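Local structure of putative lipoprotein (Bacteroides ovatus, 3OQQ) at residues L36-T50 with P112-H124. The protein is of unknown function but is probably an extracellular lipoprotein, built largely of antiparallel strands and binding calcium ions. Sequence-based numbering, arbitrary orientation.
Sequences LLVGDVLVKDSRTLT and PTNETDQGYLFYH. With CA (calcium ion), chain E.
L36 meets H124 and F122 together. Its carbonyl O accepts H124 ND1 at 2.7 Å, with the oxygen near the imidazole plane, while CD2 lies 3.6 Å from F122 CE2. NE2 of H124 is hydrogen-bonded to D155 OD2, so the imidazole is held at both nitrogens. L37 O then accepts the backbone N of H124 at 2.8 Å. At V38, CG2 packs 4.0 Å from both L121 CG and Y123 CD1; V38 and Y123 form a non-hydrogen-bonded antiparallel pair. G39 and F122 are the hydrogen-bonded pair: G39 N reaches F122 O with an N-H...O angle of 169°, and F122 N returns to G39 O. F122 CG stands between its own N and carbonyl carbon (chi1 65°), which folds the ring over G39, whose CA is 3.9 Å from the ring centroid and 17° off its normal, a CH-pi contact. A CB on G39 would clash with this ring. D40 OD2 approaches the ring edge, 3.5 Å from F122 CE1. An alanine in place of F122 would probably leave G39 CA uncovered on that side and deprive L36 CD2 of its aromatic neighbour. V41 CG2 touches L121 CD1. L42 CD1 presses tightly on P112 CB and touches D117, which grips calcium through OD1 (2.5 Å) and OD2; N114 OD1, Q164 and two waters also bind the ion, beside the loop before strand 122-131. L121 CD1 rests over one face of the R47 guanidinium, 3.6 Å from NH2, while NH1 bonds L42 O, on a lone pair in the carbonyl plane, and Q165. A water joins T50 O to Y123 OH. Strand 36-41 thus lies between 23-26 and 122-131, with a classic beta bulge at L37-V38 opposite V25 and a G1 beta bulge at D40-V41 opposite V23, while 46-54 turns away to pair with 96-104.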
loop_
_atom_site.group_PDB
_atom_site.type_symbol
_atom_site.label_atom_id
_atom_site.label_comp_id
_atom_site.label_asym_id
_atom_site.label_seq_id
_atom_site.Cartn_x
_atom_site.Cartn_y
_atom_site.Cartn_z
ATOM N N LEU A 36 8.848 -7.135 -7.063
ATOM C CA LEU A 36 10.079 -6.883 -6.303
ATOM C C LEU A 36 9.744 -6.755 -4.816
ATOM O O LEU A 36 8.825 -6.013 -4.438
ATOM C CB LEU A 36 10.781 -5.612 -6.794
ATOM C CG LEU A 36 12.221 -5.421 -6.353
ATOM C CD1 LEU A 36 13.052 -4.946 -7.489
ATOM C CD2 LEU A 36 12.313 -4.403 -5.211
ATOM N N LEU A 37 10.467 -7.504 -3.989
ATOM C CA LEU A 37 10.314 -7.501 -2.528
ATOM C C LEU A 37 11.421 -6.670 -1.881
ATOM O O LEU A 37 11.159 -5.893 -0.972
ATOM C CB LEU A 37 10.371 -8.931 -2.009
ATOM C CG LEU A 37 9.299 -9.880 -2.518
ATOM C CD1 LEU A 37 9.673 -11.288 -2.185
ATOM C CD2 LEU A 37 7.919 -9.523 -1.934
ATOM N N VAL A 38 12.663 -6.846 -2.357
ATOM C CA VAL A 38 13.834 -6.130 -1.841
ATOM C C VAL A 38 14.791 -5.918 -3.036
ATOM O O VAL A 38 15.005 -6.829 -3.836
ATOM C CB VAL A 38 14.476 -6.817 -0.586
ATOM C CG1 VAL A 38 15.070 -8.175 -0.905
ATOM C CG2 VAL A 38 15.503 -5.918 0.098
ATOM N N GLY A 39 15.236 -4.675 -3.200
ATOM C CA GLY A 39 16.112 -4.267 -4.291
ATOM C C GLY A 39 17.482 -3.826 -3.831
ATOM O O GLY A 39 17.654 -3.456 -2.661
ATOM N N ASP A 40 18.466 -3.875 -4.772
ATOM C CA ASP A 40 19.872 -3.467 -4.621
ATOM C C ASP A 40 20.503 -3.976 -3.300
ATOM O O ASP A 40 21.082 -3.204 -2.535
ATOM C CB ASP A 40 19.996 -1.924 -4.763
ATOM C CG ASP A 40 19.739 -1.441 -6.186
ATOM O OD1 ASP A 40 20.194 -2.119 -7.137
ATOM O OD2 ASP A 40 19.111 -0.375 -6.348
ATOM N N VAL A 41 20.403 -5.298 -3.079
ATOM C CA VAL A 41 20.881 -6.022 -1.897
ATOM C C VAL A 41 22.301 -6.503 -2.088
ATOM O O VAL A 41 22.582 -7.202 -3.056
ATOM C CB VAL A 41 19.947 -7.235 -1.626
ATOM C CG1 VAL A 41 20.334 -7.982 -0.355
ATOM C CG2 VAL A 41 18.493 -6.797 -1.580
ATOM N N LEU A 42 23.180 -6.182 -1.138
ATOM C CA LEU A 42 24.554 -6.672 -1.167
ATOM C C LEU A 42 24.582 -8.049 -0.499
ATOM O O LEU A 42 24.096 -8.197 0.628
ATOM C CB LEU A 42 25.496 -5.671 -0.463
ATOM C CG LEU A 42 26.907 -6.138 -0.108
ATOM C CD1 LEU A 42 27.737 -6.422 -1.353
ATOM C CD2 LEU A 42 27.593 -5.119 0.753
ATOM N N VAL A 43 25.123 -9.057 -1.200
ATOM C CA VAL A 43 25.243 -10.410 -0.655
ATOM C C VAL A 43 26.714 -10.746 -0.600
ATOM O O VAL A 43 27.299 -11.109 -1.614
ATOM C CB VAL A 43 24.430 -11.497 -1.420
ATOM C CG1 VAL A 43 24.512 -12.846 -0.704
ATOM C CG2 VAL A 43 22.974 -11.083 -1.607
ATOM N N LYS A 44 27.318 -10.585 0.582
ATOM C CA LYS A 44 28.717 -10.923 0.845
ATOM C C LYS A 44 28.668 -12.240 1.610
ATOM O O LYS A 44 28.195 -12.275 2.751
ATOM C CB LYS A 44 29.438 -9.795 1.607
ATOM C CG LYS A 44 30.949 -9.977 1.691
ATOM C CD LYS A 44 31.535 -9.259 2.894
ATOM C CE LYS A 44 32.964 -9.682 3.145
ATOM N NZ LYS A 44 33.414 -9.308 4.511
ATOM N N ASP A 45 29.059 -13.333 0.927
ATOM C CA ASP A 45 29.034 -14.732 1.378
ATOM C C ASP A 45 27.558 -15.179 1.429
ATOM O O ASP A 45 27.045 -15.724 0.442
ATOM C CB ASP A 45 29.786 -14.954 2.719
ATOM C CG ASP A 45 31.125 -14.236 2.834
ATOM O OD1 ASP A 45 32.006 -14.473 1.972
ATOM O OD2 ASP A 45 31.295 -13.445 3.788
ATOM N N SER A 46 26.859 -14.887 2.539
ATOM C CA SER A 46 25.437 -15.207 2.661
ATOM C C SER A 46 24.709 -14.087 3.425
ATOM O O SER A 46 25.346 -13.318 4.143
ATOM C CB SER A 46 25.224 -16.574 3.309
ATOM O OG SER A 46 25.335 -16.519 4.719
ATOM N N ARG A 47 23.393 -13.948 3.203
ATOM C CA ARG A 47 22.616 -12.902 3.865
ATOM C C ARG A 47 21.178 -13.358 4.086
ATOM O O ARG A 47 20.491 -13.709 3.131
ATOM C CB ARG A 47 22.654 -11.597 3.062
ATOM C CG ARG A 47 21.960 -10.453 3.777
ATOM C CD ARG A 47 22.217 -9.147 3.090
ATOM N NE ARG A 47 21.763 -8.031 3.912
ATOM C CZ ARG A 47 21.858 -6.756 3.570
ATOM N NH1 ARG A 47 22.431 -6.409 2.425
ATOM N NH2 ARG A 47 21.393 -5.816 4.373
ATOM N N THR A 48 20.730 -13.321 5.358
ATOM C CA THR A 48 19.381 -13.700 5.768
ATOM C C THR A 48 18.549 -12.423 5.912
ATOM O O THR A 48 18.962 -11.474 6.582
ATOM C CB THR A 48 19.413 -14.582 7.037
ATOM O OG1 THR A 48 20.110 -15.788 6.718
ATOM C CG2 THR A 48 18.018 -14.956 7.538
ATOM N N LEU A 49 17.386 -12.409 5.249
ATOM C CA LEU A 49 16.451 -11.282 5.248
ATOM C C LEU A 49 15.050 -11.703 5.554
ATOM O O LEU A 49 14.589 -12.740 5.076
ATOM C CB LEU A 49 16.427 -10.581 3.878
ATOM C CG LEU A 49 17.667 -9.834 3.398
ATOM C CD1 LEU A 49 17.480 -9.412 1.963
ATOM C CD2 LEU A 49 17.927 -8.604 4.237
ATOM N N THR A 50 14.352 -10.876 6.307
ATOM C CA THR A 50 12.938 -11.063 6.574
ATOM C C THR A 50 12.207 -10.283 5.480
ATOM O O THR A 50 12.573 -9.141 5.167
ATOM C CB THR A 50 12.590 -10.629 8.009
ATOM O OG1 THR A 50 13.255 -11.517 8.909
ATOM C CG2 THR A 50 11.089 -10.660 8.282
ATOM N N PRO A 112 31.139 -8.958 -5.192
ATOM C CA PRO A 112 31.163 -7.637 -4.566
ATOM C C PRO A 112 32.550 -7.151 -4.179
ATOM O O PRO A 112 33.409 -7.926 -3.738
ATOM C CB PRO A 112 30.254 -7.791 -3.343
ATOM C CG PRO A 112 30.222 -9.233 -3.053
ATOM C CD PRO A 112 30.521 -9.975 -4.312
ATOM N N THR A 113 32.763 -5.856 -4.453
ATOM C CA THR A 113 33.899 -4.995 -4.094
ATOM C C THR A 113 33.320 -3.616 -3.926
ATOM O O THR A 113 32.174 -3.393 -4.329
ATOM C CB THR A 113 35.077 -5.009 -5.077
ATOM O OG1 THR A 113 34.656 -4.536 -6.352
ATOM C CG2 THR A 113 35.786 -6.359 -5.163
ATOM N N ASN A 114 34.086 -2.676 -3.358
ATOM C CA ASN A 114 33.574 -1.314 -3.189
ATOM C C ASN A 114 33.389 -0.613 -4.571
ATOM O O ASN A 114 32.708 0.405 -4.648
ATOM C CB ASN A 114 34.455 -0.514 -2.238
ATOM C CG ASN A 114 34.181 -0.835 -0.777
ATOM O OD1 ASN A 114 33.051 -0.716 -0.294
ATOM N ND2 ASN A 114 35.205 -1.230 -0.025
ATOM N N GLU A 115 33.945 -1.209 -5.646
ATOM C CA GLU A 115 33.837 -0.762 -7.033
ATOM C C GLU A 115 32.461 -1.161 -7.634
ATOM O O GLU A 115 31.964 -0.449 -8.515
ATOM C CB GLU A 115 35.002 -1.364 -7.872
ATOM C CG GLU A 115 34.986 -1.076 -9.374
ATOM C CD GLU A 115 36.140 -1.609 -10.210
ATOM O OE1 GLU A 115 36.517 -2.795 -10.048
ATOM O OE2 GLU A 115 36.623 -0.853 -11.082
ATOM N N THR A 116 31.838 -2.273 -7.132
ATOM C CA THR A 116 30.586 -2.842 -7.658
ATOM C C THR A 116 29.373 -2.874 -6.679
ATOM O O THR A 116 28.290 -3.307 -7.094
ATOM C CB THR A 116 30.864 -4.280 -8.133
ATOM O OG1 THR A 116 31.184 -5.102 -7.008
ATOM C CG2 THR A 116 31.990 -4.354 -9.146
ATOM N N ASP A 117 29.523 -2.404 -5.415
ATOM C CA ASP A 117 28.429 -2.465 -4.425
ATOM C C ASP A 117 27.793 -1.090 -4.105
ATOM O O ASP A 117 27.147 -0.952 -3.067
ATOM C CB ASP A 117 28.974 -3.097 -3.119
ATOM C CG ASP A 117 29.950 -2.218 -2.316
ATOM O OD1 ASP A 117 30.321 -1.123 -2.808
ATOM O OD2 ASP A 117 30.347 -2.632 -1.208
ATOM N N GLN A 118 28.032 -0.077 -4.934
ATOM C CA GLN A 118 27.557 1.276 -4.631
ATOM C C GLN A 118 26.050 1.433 -4.911
ATOM O O GLN A 118 25.652 1.860 -5.998
ATOM C CB GLN A 118 28.374 2.328 -5.395
ATOM C CG GLN A 118 29.844 2.394 -4.985
ATOM C CD GLN A 118 30.666 3.179 -5.979
ATOM O OE1 GLN A 118 30.284 4.271 -6.423
ATOM N NE2 GLN A 118 31.824 2.646 -6.343
ATOM N N GLY A 119 25.240 1.088 -3.916
ATOM C CA GLY A 119 23.790 1.168 -4.010
ATOM C C GLY A 119 23.119 0.961 -2.673
ATOM O O GLY A 119 23.645 0.251 -1.807
ATOM N N TYR A 120 21.952 1.581 -2.505
ATOM C CA TYR A 120 21.166 1.516 -1.281
ATOM C C TYR A 120 20.149 0.400 -1.321
ATOM O O TYR A 120 19.353 0.313 -2.255
ATOM C CB TYR A 120 20.434 2.842 -1.035
ATOM C CG TYR A 120 21.313 4.072 -1.004
ATOM C CD1 TYR A 120 22.308 4.221 -0.039
ATOM C CD2 TYR A 120 21.086 5.134 -1.872
ATOM C CE1 TYR A 120 23.095 5.374 0.018
ATOM C CE2 TYR A 120 21.860 6.294 -1.818
ATOM C CZ TYR A 120 22.868 6.406 -0.876
ATOM O OH TYR A 120 23.628 7.547 -0.826
ATOM N N LEU A 121 20.114 -0.407 -0.266
ATOM C CA LEU A 121 19.123 -1.471 -0.170
ATOM C C LEU A 121 17.739 -0.817 0.014
ATOM O O LEU A 121 17.620 0.185 0.722
ATOM C CB LEU A 121 19.477 -2.428 0.999
ATOM C CG LEU A 121 18.519 -3.607 1.272
ATOM C CD1 LEU A 121 19.272 -4.839 1.688
ATOM C CD2 LEU A 121 17.527 -3.261 2.346
ATOM N N PHE A 122 16.713 -1.362 -0.647
ATOM C CA PHE A 122 15.363 -0.832 -0.476
ATOM C C PHE A 122 14.371 -1.962 -0.396
ATOM O O PHE A 122 14.513 -2.960 -1.107
ATOM C CB PHE A 122 14.968 0.203 -1.556
ATOM C CG PHE A 122 14.862 -0.258 -2.997
ATOM C CD1 PHE A 122 15.977 -0.258 -3.828
ATOM C CD2 PHE A 122 13.633 -0.623 -3.538
ATOM C CE1 PHE A 122 15.876 -0.660 -5.172
ATOM C CE2 PHE A 122 13.522 -1.013 -4.878
ATOM C CZ PHE A 122 14.643 -1.029 -5.690
ATOM N N TYR A 123 13.423 -1.844 0.541
ATOM C CA TYR A 123 12.327 -2.783 0.719
ATOM C C TYR A 123 11.158 -2.294 -0.124
ATOM O O TYR A 123 11.021 -1.084 -0.324
ATOM C CB TYR A 123 11.939 -2.878 2.191
ATOM C CG TYR A 123 12.960 -3.590 3.035
ATOM C CD1 TYR A 123 12.997 -4.982 3.096
ATOM C CD2 TYR A 123 13.875 -2.878 3.805
ATOM C CE1 TYR A 123 13.943 -5.648 3.878
ATOM C CE2 TYR A 123 14.817 -3.533 4.600
ATOM C CZ TYR A 123 14.853 -4.918 4.628
ATOM O OH TYR A 123 15.780 -5.565 5.408
ATOM N N HIS A 124 10.329 -3.204 -0.629
ATOM C CA HIS A 124 9.217 -2.790 -1.469
ATOM C C HIS A 124 7.961 -3.574 -1.135
ATOM O O HIS A 124 8.003 -4.816 -1.069
ATOM C CB HIS A 124 9.575 -2.968 -2.981
ATOM C CG HIS A 124 8.469 -2.599 -3.934
ATOM N ND1 HIS A 124 8.016 -3.485 -4.885
ATOM C CD2 HIS A 124 7.786 -1.432 -4.063
ATOM C CE1 HIS A 124 7.075 -2.840 -5.562
ATOM N NE2 HIS A 124 6.913 -1.596 -5.108
HETATM CA CA CA E . 31.005 -0.128 -0.660
HETATM O O HOH W 1 14.842 -7.839 6.494
HETATM O O HOH W 2 31.511 1.381 -2.150
HETATM O O HOH W 3 28.527 0.762 -0.353
#